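Local coordinates for zinc-binding protein TroA (Treponema pallidum, PDB 1K0F) that binds zinc with high affinity in the periplasm and delivers it to the membrane permease of the TroABC ABC transporter for import into the cytoplasm, at residues A[35-40]-A[60-65]; A[5-10]-A[54-59]; A[166-171]-A[246-251]; A[81-86]-A[108-113]. All coordinates share one frame; numbering follows the deposited sequence.

Contact 1: A[35-40]-A[60-65]; sequences DPHLYT and LHLETK
His37 and Leu62 meet at an oblique angle between two loops. His37 CG lies beside its backbone N and anti to the carbonyl carbon (chi1 -53°), which brings the imidazole to Leu62 O and CD1. On that ring, ND1 gives a weak hydrogen bond to the backbone O of Leu62, 3.4 Å long and bent to 146° at the hydrogen. Next to it, CE1 of His37 rests on CD1 of Leu62 at 3.7 Å. The other methyl of Leu62, CD2, packs on CB of Pro36 at 4.2 Å. Lys65 comes from the far end of its segment. Its chain, bent at chi2, lays CD against CA of Leu38 at 3.6 Å. Thr64 OG1 lies 2.7 Å from the backbone O of His37.

His37 is a zinc ligand, and in this zinc-free structure its ring meets those of His102 and His168. The weak bond to Leu62 O would help set how the ring is turned. Glu63, at the centre of an inverse gamma turn, has its carboxylate hydrogen-bonded to Thr8 OG1. The 35-40 loop runs from strand 25-28 to helix 43-51, and the 60-65 loop from strand 54-57 to helix 67-73.

Contact 2: A[5-10]-A[54-59]; sequences VVTTIG and LILYNG
Val6 is held through both its backbone N and its O by strand 54-57. Its N donates to Leu54 O at 2.7 Å, with an angle of 162° at the hydrogen. Its O accepts from Leu56 N, also at 2.7 Å, with an angle of 166°. A third bond, from Thr8 N to Leu56 O, is weak and bent to 135° at the hydrogen. The chain turns a corner at Thr8. The same carbonyls also take CA-H contacts: Leu54 O from Val5 CA, Val6 O from Ile55 CA and Leu56 O from Thr7 CA.

The two strands run parallel, with Val5 paired to Leu54, Val6 to Ile55 and Thr7 to Leu56. They are the middle pair of a four-stranded parallel sheet in order 25-28, 4-7, 54-57, 78-81. Val5 and Thr7 use their other backbone edge to bond strand 25-28. Helices 10-20 and 107-124 pack on the face that carries Val5, Thr7, Leu54 and Leu56. On this face Val5 and Leu54 lie side by side, with CG2 of Val5 3.6 Å from CD2 of Leu54.

The polar groups that follow find partners beyond the pair. Thr8 OG1 lies 3.4 Å from Tyr57 CA and is hydrogen-bonded to Glu63 OE2, which also accepts from Asn58 N. The Asn58 amide is held at both ends: OD1 bonds Ser83 OG and ND2 bonds Pro101 O.

Contact 3: A[166-171]-A[246-251]; sequences TAHDAF and FSDAMG
Ser247 OG, 3.7 Å from CE1 of His168, is gripped by two groups: it is hydrogen-bonded to Ser219 OG and to Glu217 OE2. The same carboxylate oxygen bonds ND1 of His168. Glu217 is thus a second-shell residue that helps position His168, a zinc ligand. With Asp248, His37 and His102, His168 forms the metal site, empty in this structure, in the cleft of a periplasmic solute-binding protein. The negative charge of Glu217 would probably make His168 NE2 more electron-rich.

His168 and Asp248 come from opposite directions. NE2 of His168 gives a weak hydrogen bond to OD1 of Asp248, 3.3 Å away and bent to 130° at the hydrogen. OD1 lies at the ring edge, near its plane, and the carboxylate is turned 89° to the imidazole.

The loops follow strands 163-166 and 240-245. Phe171 stacks on Phe105, and its CZ lies 3.9 Å from Phe246 O. Ala170 CB lies over one face of the His168 ring near its rim, 3.1 Å above the plane. At the ring edge, Ser247 CB lies 3.2 Å from His168 CE1.

Contact 4: A[81-86]-A[108-113]; sequences AVSETI and KLWSYS
Ser83 and Ser113 both hold OG anti to the carbonyl carbon (chi1 -39° and -56°), which brings their hydroxyls together. Ser113 OG donates to Ser83 OG at 2.7 Å. This ties the turn after strand 78-81, the last strand of the parallel sheet, to the first turns of helix 107-124. The helix packs against that sheet, so the contact joins two layers of an alpha/beta domain. Ser83 OG also lies 3.4 Å from CZ3 of the Trp110 indole. Ser113 CB, from the same helix, lies over one face of the indole near its rim.

Apolar groups pack around this polar link. Val82 sets CG2 against CB of Ser113 at 3.7 Å. Ile86 reaches in from the other end of its segment, crossing Leu109 at about a right angle. Its CG2 rests 3.8 Å from Leu109 CD1, while CD1 of Ile86 comes close to Leu109 O. CG1 of Ile86 packs on CB of Tyr112, and the phenol OH of Tyr112 goes on to bond Gln90 NE2.

Thr85 is turned back onto its own segment. Its OG1 sits between the backbone N and the carbonyl carbon (chi1 66°) and donates to Val82 O at 2.8 Å. On the helix side, Thr85 O lies 3.5 Å from Tyr112 CD1.

From the N terminus, contact 2 comes first and pairs strand 4-7 with strand 54-57 in the sheet. Contact 1 crosses it: 35-40 falls between the two segments of contact 2, and 60-65 follows the second. The two touch. Contact 4 follows in series. It closes the connection of 21 residues, which includes strands 93-94 and 98-99, between the end of strand 78-81 and helix 107-124. It touches both contact 1 and contact 2. Contact 3 comes last and ties two loops of the C-terminal half, after strands 163-166 and 240-245. It meets contact 1 at the zinc site and also touches contact 2. Contact 4 stays about 8 Å from contact 3 between nearest atoms.

Contact 1: A[35-40]-A[60-65]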
loop_
_atom_site.group_PDB
_atom_site.type_symbol
_atom_site.label_atom_id
_atom_site.label_comp_id
_atom_site.label_asym_id
_atom_site.label_seq_id
_atom_site.Cartn_x
_atom_site.Cartn_y
_atom_site.Cartn_z
ATOM N N ASP A 35 8.950 4.831 -1.609
ATOM C CA ASP A 35 8.388 4.100 -2.731
ATOM C C ASP A 35 9.108 2.785 -2.899
ATOM O O ASP A 35 10.259 2.747 -3.327
ATOM C CB ASP A 35 8.522 4.900 -4.023
ATOM C CG ASP A 35 7.884 4.197 -5.207
ATOM O OD1 ASP A 35 7.728 2.961 -5.157
ATOM O OD2 ASP A 35 7.540 4.887 -6.186
ATOM N N PRO A 36 8.429 1.679 -2.588
ATOM C CA PRO A 36 8.999 0.335 -2.699
ATOM C C PRO A 36 9.444 -0.026 -4.115
ATOM O O PRO A 36 10.430 -0.751 -4.293
ATOM C CB PRO A 36 7.882 -0.576 -2.196
ATOM C CG PRO A 36 6.941 0.316 -1.470
ATOM C CD PRO A 36 7.040 1.648 -2.109
ATOM N N HIS A 37 8.711 0.478 -5.108
ATOM C CA HIS A 37 9.017 0.219 -6.516
ATOM C C HIS A 37 10.482 0.521 -6.800
ATOM O O HIS A 37 11.272 -0.363 -7.124
ATOM C CB HIS A 37 8.161 1.101 -7.430
ATOM C CG HIS A 37 6.688 1.016 -7.163
ATOM N ND1 HIS A 37 5.992 -0.173 -7.206
ATOM C CD2 HIS A 37 5.775 1.975 -6.871
ATOM C CE1 HIS A 37 4.714 0.055 -6.951
ATOM N NE2 HIS A 37 4.556 1.351 -6.744
ATOM N N LEU A 38 10.833 1.787 -6.662
ATOM C CA LEU A 38 12.183 2.237 -6.932
ATOM C C LEU A 38 13.070 2.242 -5.698
ATOM O O LEU A 38 13.952 3.091 -5.564
ATOM C CB LEU A 38 12.112 3.629 -7.545
ATOM C CG LEU A 38 10.885 3.785 -8.451
ATOM C CD1 LEU A 38 10.230 5.133 -8.210
ATOM C CD2 LEU A 38 11.302 3.628 -9.907
ATOM N N TYR A 39 12.842 1.290 -4.801
ATOM C CA TYR A 39 13.635 1.201 -3.576
ATOM C C TYR A 39 14.732 0.131 -3.698
ATOM O O TYR A 39 14.493 -0.960 -4.230
ATOM C CB TYR A 39 12.725 0.892 -2.373
ATOM C CG TYR A 39 13.432 0.967 -1.030
ATOM C CD1 TYR A 39 13.411 2.133 -0.273
ATOM C CD2 TYR A 39 14.154 -0.118 -0.540
ATOM C CE1 TYR A 39 14.101 2.219 0.937
ATOM C CE2 TYR A 39 14.848 -0.041 0.666
ATOM C CZ TYR A 39 14.821 1.129 1.397
ATOM O OH TYR A 39 15.544 1.213 2.569
ATOM N N THR A 40 15.928 0.468 -3.206
ATOM C CA THR A 40 17.088 -0.433 -3.213
ATOM C C THR A 40 17.564 -0.636 -1.780
ATOM O O THR A 40 17.558 0.303 -0.984
ATOM C CB THR A 40 18.288 0.160 -3.982
ATOM O OG1 THR A 40 17.834 1.207 -4.845
ATOM C CG2 THR A 40 18.995 -0.919 -4.786
ATOM N N LEU A 60 3.942 -10.186 -5.627
ATOM C CA LEU A 60 3.184 -9.508 -6.663
ATOM C C LEU A 60 4.029 -8.441 -7.356
ATOM O O LEU A 60 3.532 -7.401 -7.780
ATOM C CB LEU A 60 1.929 -8.880 -6.059
ATOM C CG LEU A 60 0.998 -9.855 -5.331
ATOM C CD1 LEU A 60 -0.357 -9.202 -5.155
ATOM C CD2 LEU A 60 0.860 -11.154 -6.127
ATOM N N HIS A 61 5.323 -8.710 -7.460
ATOM C CA HIS A 61 6.246 -7.795 -8.111
ATOM C C HIS A 61 6.116 -6.356 -7.634
ATOM O O HIS A 61 6.238 -5.418 -8.422
ATOM C CB HIS A 61 6.037 -7.844 -9.622
ATOM C CG HIS A 61 7.061 -7.070 -10.397
ATOM N ND1 HIS A 61 8.413 -7.318 -10.296
ATOM C CD2 HIS A 61 6.929 -6.056 -11.281
ATOM C CE1 HIS A 61 9.071 -6.490 -11.087
ATOM N NE2 HIS A 61 8.192 -5.712 -11.694
ATOM N N LEU A 62 5.875 -6.165 -6.348
ATOM C CA LEU A 62 5.749 -4.807 -5.837
ATOM C C LEU A 62 7.125 -4.168 -5.753
ATOM O O LEU A 62 7.408 -3.172 -6.414
ATOM C CB LEU A 62 5.099 -4.804 -4.455
ATOM C CG LEU A 62 5.066 -3.411 -3.847
ATOM C CD1 LEU A 62 3.936 -2.634 -4.468
ATOM C CD2 LEU A 62 4.913 -3.494 -2.350
ATOM N N GLU A 63 7.971 -4.769 -4.926
ATOM C CA GLU A 63 9.332 -4.307 -4.694
ATOM C C GLU A 63 10.259 -4.637 -5.859
ATOM O O GLU A 63 11.383 -5.096 -5.668
ATOM C CB GLU A 63 9.851 -4.947 -3.404
ATOM C CG GLU A 63 9.027 -4.575 -2.172
ATOM C CD GLU A 63 8.022 -5.645 -1.762
ATOM O OE1 GLU A 63 7.602 -6.459 -2.615
ATOM O OE2 GLU A 63 7.648 -5.668 -0.571
ATOM N N THR A 64 9.766 -4.383 -7.066
ATOM C CA THR A 64 10.491 -4.630 -8.311
ATOM C C THR A 64 12.013 -4.736 -8.233
ATOM O O THR A 64 12.601 -5.695 -8.734
ATOM C CB THR A 64 10.155 -3.539 -9.345
ATOM O OG1 THR A 64 10.572 -2.261 -8.839
ATOM C CG2 THR A 64 8.656 -3.508 -9.617
ATOM N N LYS A 65 12.649 -3.751 -7.605
ATOM C CA LYS A 65 14.106 -3.714 -7.506
ATOM C C LYS A 65 14.761 -4.465 -6.341
ATOM O O LYS A 65 15.777 -4.017 -5.811
ATOM C CB LYS A 65 14.564 -2.254 -7.484
ATOM C CG LYS A 65 14.647 -1.609 -8.860
ATOM C CD LYS A 65 13.841 -0.326 -8.926
ATOM C CE LYS A 65 13.902 0.272 -10.314
ATOM N NZ LYS A 65 13.995 -0.794 -11.350
#

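Contact 2: A[5-10]-A[54-59]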
loop_
_atom_site.group_PDB
_atom_site.type_symbol
_atom_site.label_atom_id
_atom_site.label_comp_id
_atom_site.label_asym_id
_atom_site.label_seq_id
_atom_site.Cartn_x
_atom_site.Cartn_y
_atom_site.Cartn_z
ATOM N N VAL A 5 13.306 -10.066 12.416
ATOM C CA VAL A 5 12.369 -10.108 11.306
ATOM C C VAL A 5 12.671 -8.852 10.515
ATOM O O VAL A 5 12.901 -7.794 11.099
ATOM C CB VAL A 5 10.899 -10.039 11.777
ATOM C CG1 VAL A 5 9.969 -9.822 10.577
ATOM C CG2 VAL A 5 10.533 -11.316 12.522
ATOM N N VAL A 6 12.695 -8.951 9.195
ATOM C CA VAL A 6 12.970 -7.772 8.388
ATOM C C VAL A 6 11.951 -7.682 7.286
ATOM O O VAL A 6 11.792 -8.611 6.499
ATOM C CB VAL A 6 14.377 -7.805 7.760
ATOM C CG1 VAL A 6 14.489 -6.719 6.684
ATOM C CG2 VAL A 6 15.441 -7.582 8.843
ATOM N N THR A 7 11.260 -6.553 7.235
ATOM C CA THR A 7 10.234 -6.353 6.229
ATOM C C THR A 7 10.536 -5.150 5.349
ATOM O O THR A 7 11.350 -4.293 5.694
ATOM C CB THR A 7 8.854 -6.161 6.888
ATOM O OG1 THR A 7 8.673 -4.782 7.214
ATOM C CG2 THR A 7 8.743 -6.994 8.152
ATOM N N THR A 8 9.855 -5.097 4.214
ATOM C CA THR A 8 10.032 -4.023 3.267
ATOM C C THR A 8 9.050 -2.901 3.548
ATOM O O THR A 8 9.334 -2.011 4.332
ATOM C CB THR A 8 9.831 -4.552 1.852
ATOM O OG1 THR A 8 8.634 -5.339 1.816
ATOM C CG2 THR A 8 11.007 -5.439 1.438
ATOM N N ILE A 9 7.895 -2.937 2.902
ATOM C CA ILE A 9 6.879 -1.905 3.100
ATOM C C ILE A 9 6.343 -1.923 4.533
ATOM O O ILE A 9 6.190 -2.992 5.139
ATOM C CB ILE A 9 5.717 -2.105 2.126
ATOM C CG1 ILE A 9 5.142 -3.513 2.305
ATOM C CG2 ILE A 9 6.210 -1.922 0.702
ATOM C CD1 ILE A 9 3.862 -3.738 1.553
ATOM N N GLY A 10 6.063 -0.736 5.068
ATOM C CA GLY A 10 5.574 -0.633 6.432
ATOM C C GLY A 10 4.329 -1.449 6.743
ATOM O O GLY A 10 4.116 -1.863 7.885
ATOM N N LEU A 54 13.884 -13.841 9.523
ATOM C CA LEU A 54 12.658 -13.837 8.743
ATOM C C LEU A 54 12.577 -12.592 7.884
ATOM O O LEU A 54 12.572 -11.481 8.400
ATOM C CB LEU A 54 11.452 -13.882 9.681
ATOM C CG LEU A 54 10.098 -13.578 9.052
ATOM C CD1 LEU A 54 9.760 -14.687 8.075
ATOM C CD2 LEU A 54 9.031 -13.461 10.124
ATOM N N ILE A 55 12.526 -12.776 6.573
ATOM C CA ILE A 55 12.411 -11.646 5.665
ATOM C C ILE A 55 11.004 -11.651 5.082
ATOM O O ILE A 55 10.528 -12.674 4.581
ATOM C CB ILE A 55 13.427 -11.709 4.513
ATOM C CG1 ILE A 55 14.826 -11.366 5.030
ATOM C CG2 ILE A 55 13.036 -10.710 3.430
ATOM C CD1 ILE A 55 15.915 -11.583 4.000
ATOM N N LEU A 56 10.345 -10.495 5.162
ATOM C CA LEU A 56 8.979 -10.346 4.680
ATOM C C LEU A 56 8.837 -9.253 3.633
ATOM O O LEU A 56 9.313 -8.130 3.807
ATOM C CB LEU A 56 8.036 -10.053 5.852
ATOM C CG LEU A 56 7.732 -11.217 6.800
ATOM C CD1 LEU A 56 6.757 -10.759 7.875
ATOM C CD2 LEU A 56 7.164 -12.387 6.019
ATOM N N TYR A 57 8.168 -9.601 2.544
ATOM C CA TYR A 57 7.928 -8.664 1.471
ATOM C C TYR A 57 6.627 -9.016 0.756
ATOM O O TYR A 57 6.117 -10.135 0.862
ATOM C CB TYR A 57 9.113 -8.647 0.499
ATOM C CG TYR A 57 9.333 -9.909 -0.313
ATOM C CD1 TYR A 57 9.768 -11.092 0.289
ATOM C CD2 TYR A 57 9.183 -9.894 -1.706
ATOM C CE1 TYR A 57 10.048 -12.213 -0.466
ATOM C CE2 TYR A 57 9.465 -11.017 -2.472
ATOM C CZ TYR A 57 9.896 -12.171 -1.848
ATOM O OH TYR A 57 10.150 -13.286 -2.618
ATOM N N ASN A 58 6.085 -8.040 0.044
ATOM C CA ASN A 58 4.840 -8.188 -0.686
ATOM C C ASN A 58 4.765 -9.396 -1.615
ATOM O O ASN A 58 4.079 -10.391 -1.346
ATOM C CB ASN A 58 4.605 -6.929 -1.515
ATOM C CG ASN A 58 3.150 -6.562 -1.617
ATOM O OD1 ASN A 58 2.401 -6.687 -0.641
ATOM N ND2 ASN A 58 2.737 -6.095 -2.790
ATOM N N GLY A 59 5.504 -9.272 -2.712
ATOM C CA GLY A 59 5.496 -10.271 -3.751
ATOM C C GLY A 59 4.737 -9.504 -4.817
ATOM O O GLY A 59 4.854 -8.276 -4.880
#

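Contact 3: A[166-171]-A[246-251]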
loop_
_atom_site.group_PDB
_atom_site.type_symbol
_atom_site.label_atom_id
_atom_site.label_comp_id
_atom_site.label_asym_id
_atom_site.label_seq_id
_atom_site.Cartn_x
_atom_site.Cartn_y
_atom_site.Cartn_z
ATOM N N THR A 166 -5.347 9.948 -8.483
ATOM C CA THR A 166 -4.221 10.096 -7.575
ATOM C C THR A 166 -2.870 10.094 -8.279
ATOM O O THR A 166 -2.792 9.934 -9.496
ATOM C CB THR A 166 -4.223 8.958 -6.559
ATOM O OG1 THR A 166 -4.576 7.743 -7.228
ATOM C CG2 THR A 166 -5.232 9.236 -5.448
ATOM N N ALA A 167 -1.812 10.260 -7.490
ATOM C CA ALA A 167 -0.433 10.278 -7.983
ATOM C C ALA A 167 -0.103 9.132 -8.957
ATOM O O ALA A 167 0.388 9.382 -10.060
ATOM C CB ALA A 167 0.530 10.256 -6.801
ATOM N N HIS A 168 -0.347 7.885 -8.540
ATOM C CA HIS A 168 -0.092 6.719 -9.394
ATOM C C HIS A 168 -1.145 5.607 -9.240
ATOM O O HIS A 168 -1.879 5.581 -8.257
ATOM C CB HIS A 168 1.350 6.187 -9.178
ATOM C CG HIS A 168 1.518 5.259 -8.011
ATOM N ND1 HIS A 168 1.231 5.628 -6.715
ATOM C CD2 HIS A 168 2.021 4.004 -7.938
ATOM C CE1 HIS A 168 1.549 4.642 -5.894
ATOM N NE2 HIS A 168 2.033 3.647 -6.610
ATOM N N ASP A 169 -1.222 4.712 -10.228
ATOM C CA ASP A 169 -2.190 3.601 -10.264
ATOM C C ASP A 169 -2.007 2.608 -9.128
ATOM O O ASP A 169 -1.648 1.450 -9.356
ATOM C CB ASP A 169 -2.071 2.854 -11.601
ATOM C CG ASP A 169 -3.416 2.659 -12.296
ATOM O OD1 ASP A 169 -4.448 3.107 -11.738
ATOM O OD2 ASP A 169 -3.430 2.054 -13.398
ATOM N N ALA A 170 -2.296 3.054 -7.914
ATOM C CA ALA A 170 -2.129 2.216 -6.743
ATOM C C ALA A 170 -3.411 1.995 -5.959
ATOM O O ALA A 170 -3.365 1.802 -4.753
ATOM C CB ALA A 170 -1.071 2.823 -5.833
ATOM N N PHE A 171 -4.555 2.015 -6.622
ATOM C CA PHE A 171 -5.793 1.808 -5.891
ATOM C C PHE A 171 -6.773 0.957 -6.662
ATOM O O PHE A 171 -7.968 0.991 -6.402
ATOM C CB PHE A 171 -6.431 3.149 -5.533
ATOM C CG PHE A 171 -5.599 3.986 -4.601
ATOM C CD1 PHE A 171 -4.690 4.910 -5.103
ATOM C CD2 PHE A 171 -5.732 3.862 -3.226
ATOM C CE1 PHE A 171 -3.924 5.702 -4.249
ATOM C CE2 PHE A 171 -4.968 4.653 -2.360
ATOM C CZ PHE A 171 -4.063 5.573 -2.874
ATOM N N PHE A 246 -1.728 7.797 1.242
ATOM C CA PHE A 246 -0.684 6.815 1.474
ATOM C C PHE A 246 -0.851 5.783 0.392
ATOM O O PHE A 246 -1.867 5.100 0.348
ATOM C CB PHE A 246 -0.861 6.157 2.836
ATOM C CG PHE A 246 -0.555 7.061 3.980
ATOM C CD1 PHE A 246 0.743 7.503 4.192
ATOM C CD2 PHE A 246 -1.568 7.528 4.792
ATOM C CE1 PHE A 246 1.024 8.404 5.192
ATOM C CE2 PHE A 246 -1.300 8.429 5.792
ATOM C CZ PHE A 246 -0.003 8.873 5.997
ATOM N N SER A 247 0.126 5.681 -0.496
ATOM C CA SER A 247 0.030 4.708 -1.565
ATOM C C SER A 247 0.747 3.433 -1.164
ATOM O O SER A 247 0.118 2.470 -0.719
ATOM C CB SER A 247 0.631 5.261 -2.852
ATOM O OG SER A 247 1.542 6.307 -2.589
ATOM N N ASP A 248 2.065 3.421 -1.313
ATOM C CA ASP A 248 2.834 2.239 -0.960
ATOM C C ASP A 248 3.447 2.361 0.426
ATOM O O ASP A 248 3.871 1.362 1.004
ATOM C CB ASP A 248 3.959 1.999 -1.976
ATOM C CG ASP A 248 3.537 2.293 -3.410
ATOM O OD1 ASP A 248 2.414 1.908 -3.799
ATOM O OD2 ASP A 248 4.342 2.908 -4.149
ATOM N N ALA A 249 3.482 3.586 0.949
ATOM C CA ALA A 249 4.075 3.847 2.260
ATOM C C ALA A 249 3.096 4.337 3.318
ATOM O O ALA A 249 2.107 5.007 3.009
ATOM C CB ALA A 249 5.220 4.858 2.123
ATOM N N MET A 250 3.403 4.010 4.571
ATOM C CA MET A 250 2.570 4.391 5.703
ATOM C C MET A 250 3.042 5.688 6.330
ATOM O O MET A 250 3.984 6.325 5.851
ATOM C CB MET A 250 2.605 3.308 6.776
ATOM C CG MET A 250 1.805 2.076 6.459
ATOM S SD MET A 250 1.450 1.178 7.964
ATOM C CE MET A 250 3.002 1.338 8.846
ATOM N N GLY A 251 2.381 6.064 7.417
ATOM C CA GLY A 251 2.764 7.271 8.119
ATOM C C GLY A 251 3.939 6.969 9.028
ATOM O O GLY A 251 4.487 5.860 8.979
#

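Contact 4: A[81-86]-A[108-113]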
loop_
_atom_site.group_PDB
_atom_site.type_symbol
_atom_site.label_atom_id
_atom_site.label_comp_id
_atom_site.label_asym_id
_atom_site.label_seq_id
_atom_site.Cartn_x
_atom_site.Cartn_y
_atom_site.Cartn_z
ATOM N N ALA A 81 7.098 -13.736 0.402
ATOM C CA ALA A 81 6.387 -12.669 -0.282
ATOM C C ALA A 81 4.962 -12.952 0.161
ATOM O O ALA A 81 4.239 -13.713 -0.477
ATOM C CB ALA A 81 6.520 -12.812 -1.787
ATOM N N VAL A 82 4.591 -12.358 1.285
ATOM C CA VAL A 82 3.280 -12.546 1.897
ATOM C C VAL A 82 2.068 -12.517 0.990
ATOM O O VAL A 82 1.218 -13.408 1.059
ATOM C CB VAL A 82 3.044 -11.516 3.012
ATOM C CG1 VAL A 82 4.124 -11.654 4.076
ATOM C CG2 VAL A 82 3.043 -10.113 2.431
ATOM N N SER A 83 1.979 -11.506 0.138
ATOM C CA SER A 83 0.822 -11.375 -0.735
ATOM C C SER A 83 0.694 -12.361 -1.901
ATOM O O SER A 83 -0.400 -12.581 -2.414
ATOM C CB SER A 83 0.754 -9.941 -1.230
ATOM O OG SER A 83 1.116 -9.071 -0.171
ATOM N N GLU A 84 1.793 -12.971 -2.317
ATOM C CA GLU A 84 1.704 -13.923 -3.404
ATOM C C GLU A 84 0.966 -15.159 -2.915
ATOM O O GLU A 84 0.988 -16.198 -3.569
ATOM C CB GLU A 84 3.091 -14.310 -3.900
ATOM C CG GLU A 84 3.967 -13.123 -4.197
ATOM C CD GLU A 84 4.355 -13.045 -5.653
ATOM O OE1 GLU A 84 3.464 -12.833 -6.504
ATOM O OE2 GLU A 84 5.557 -13.192 -5.948
ATOM N N THR A 85 0.334 -15.061 -1.750
ATOM C CA THR A 85 -0.434 -16.182 -1.231
ATOM C C THR A 85 -1.887 -15.894 -1.570
ATOM O O THR A 85 -2.796 -16.551 -1.077
ATOM C CB THR A 85 -0.283 -16.343 0.300
ATOM O OG1 THR A 85 -0.867 -15.219 0.974
ATOM C CG2 THR A 85 1.180 -16.452 0.669
ATOM N N ILE A 86 -2.096 -14.884 -2.410
ATOM C CA ILE A 86 -3.437 -14.507 -2.836
ATOM C C ILE A 86 -3.778 -15.344 -4.053
ATOM O O ILE A 86 -3.100 -15.255 -5.077
ATOM C CB ILE A 86 -3.498 -12.998 -3.184
ATOM C CG1 ILE A 86 -3.843 -12.201 -1.923
ATOM C CG2 ILE A 86 -4.534 -12.733 -4.249
ATOM C CD1 ILE A 86 -3.062 -10.914 -1.738
ATOM N N LYS A 108 -10.036 -6.941 2.892
ATOM C CA LYS A 108 -10.473 -8.328 2.948
ATOM C C LYS A 108 -9.501 -9.289 2.268
ATOM O O LYS A 108 -9.369 -10.446 2.667
ATOM C CB LYS A 108 -11.853 -8.443 2.299
ATOM C CG LYS A 108 -12.834 -9.329 3.048
ATOM C CD LYS A 108 -13.441 -10.387 2.124
ATOM C CE LYS A 108 -14.906 -10.097 1.810
ATOM N NZ LYS A 108 -15.653 -11.346 1.484
ATOM N N LEU A 109 -8.829 -8.811 1.229
ATOM C CA LEU A 109 -7.875 -9.628 0.487
ATOM C C LEU A 109 -6.473 -9.464 1.061
ATOM O O LEU A 109 -5.536 -10.155 0.659
ATOM C CB LEU A 109 -7.884 -9.227 -0.986
ATOM C CG LEU A 109 -6.883 -9.927 -1.905
ATOM C CD1 LEU A 109 -7.506 -11.199 -2.466
ATOM C CD2 LEU A 109 -6.471 -8.978 -3.022
ATOM N N TRP A 110 -6.338 -8.544 2.004
ATOM C CA TRP A 110 -5.059 -8.305 2.642
ATOM C C TRP A 110 -4.947 -9.251 3.823
ATOM O O TRP A 110 -3.856 -9.491 4.331
ATOM C CB TRP A 110 -4.974 -6.864 3.128
ATOM C CG TRP A 110 -3.704 -6.542 3.849
ATOM C CD1 TRP A 110 -3.578 -6.145 5.147
ATOM C CD2 TRP A 110 -2.383 -6.555 3.295
ATOM N NE1 TRP A 110 -2.260 -5.908 5.437
ATOM C CE2 TRP A 110 -1.501 -6.152 4.326
ATOM C CE3 TRP A 110 -1.855 -6.867 2.038
ATOM C CZ2 TRP A 110 -0.120 -6.051 4.129
ATOM C CZ3 TRP A 110 -0.478 -6.770 1.842
ATOM C CH2 TRP A 110 0.374 -6.360 2.887
ATOM N N SER A 111 -6.086 -9.782 4.260
ATOM C CA SER A 111 -6.103 -10.722 5.373
ATOM C C SER A 111 -5.219 -11.902 4.984
ATOM O O SER A 111 -4.674 -12.598 5.840
ATOM C CB SER A 111 -7.526 -11.212 5.642
ATOM O OG SER A 111 -8.460 -10.509 4.854
ATOM N N TYR A 112 -5.098 -12.124 3.677
ATOM C CA TYR A 112 -4.269 -13.203 3.149
ATOM C C TYR A 112 -2.818 -12.887 3.526
ATOM O O TYR A 112 -2.175 -13.636 4.262
ATOM C CB TYR A 112 -4.395 -13.285 1.612
ATOM C CG TYR A 112 -5.613 -14.025 1.083
ATOM C CD1 TYR A 112 -5.538 -15.379 0.729
ATOM C CD2 TYR A 112 -6.827 -13.359 0.889
ATOM C CE1 TYR A 112 -6.644 -16.045 0.194
ATOM C CE2 TYR A 112 -7.939 -14.020 0.354
ATOM C CZ TYR A 112 -7.838 -15.362 0.010
ATOM O OH TYR A 112 -8.925 -16.019 -0.523
ATOM N N SER A 113 -2.315 -11.764 3.024
ATOM C CA SER A 113 -0.945 -11.345 3.296
ATOM C C SER A 113 -0.657 -11.225 4.790
ATOM O O SER A 113 0.465 -11.472 5.232
ATOM C CB SER A 113 -0.656 -10.012 2.610
ATOM O OG SER A 113 -0.920 -10.102 1.229
#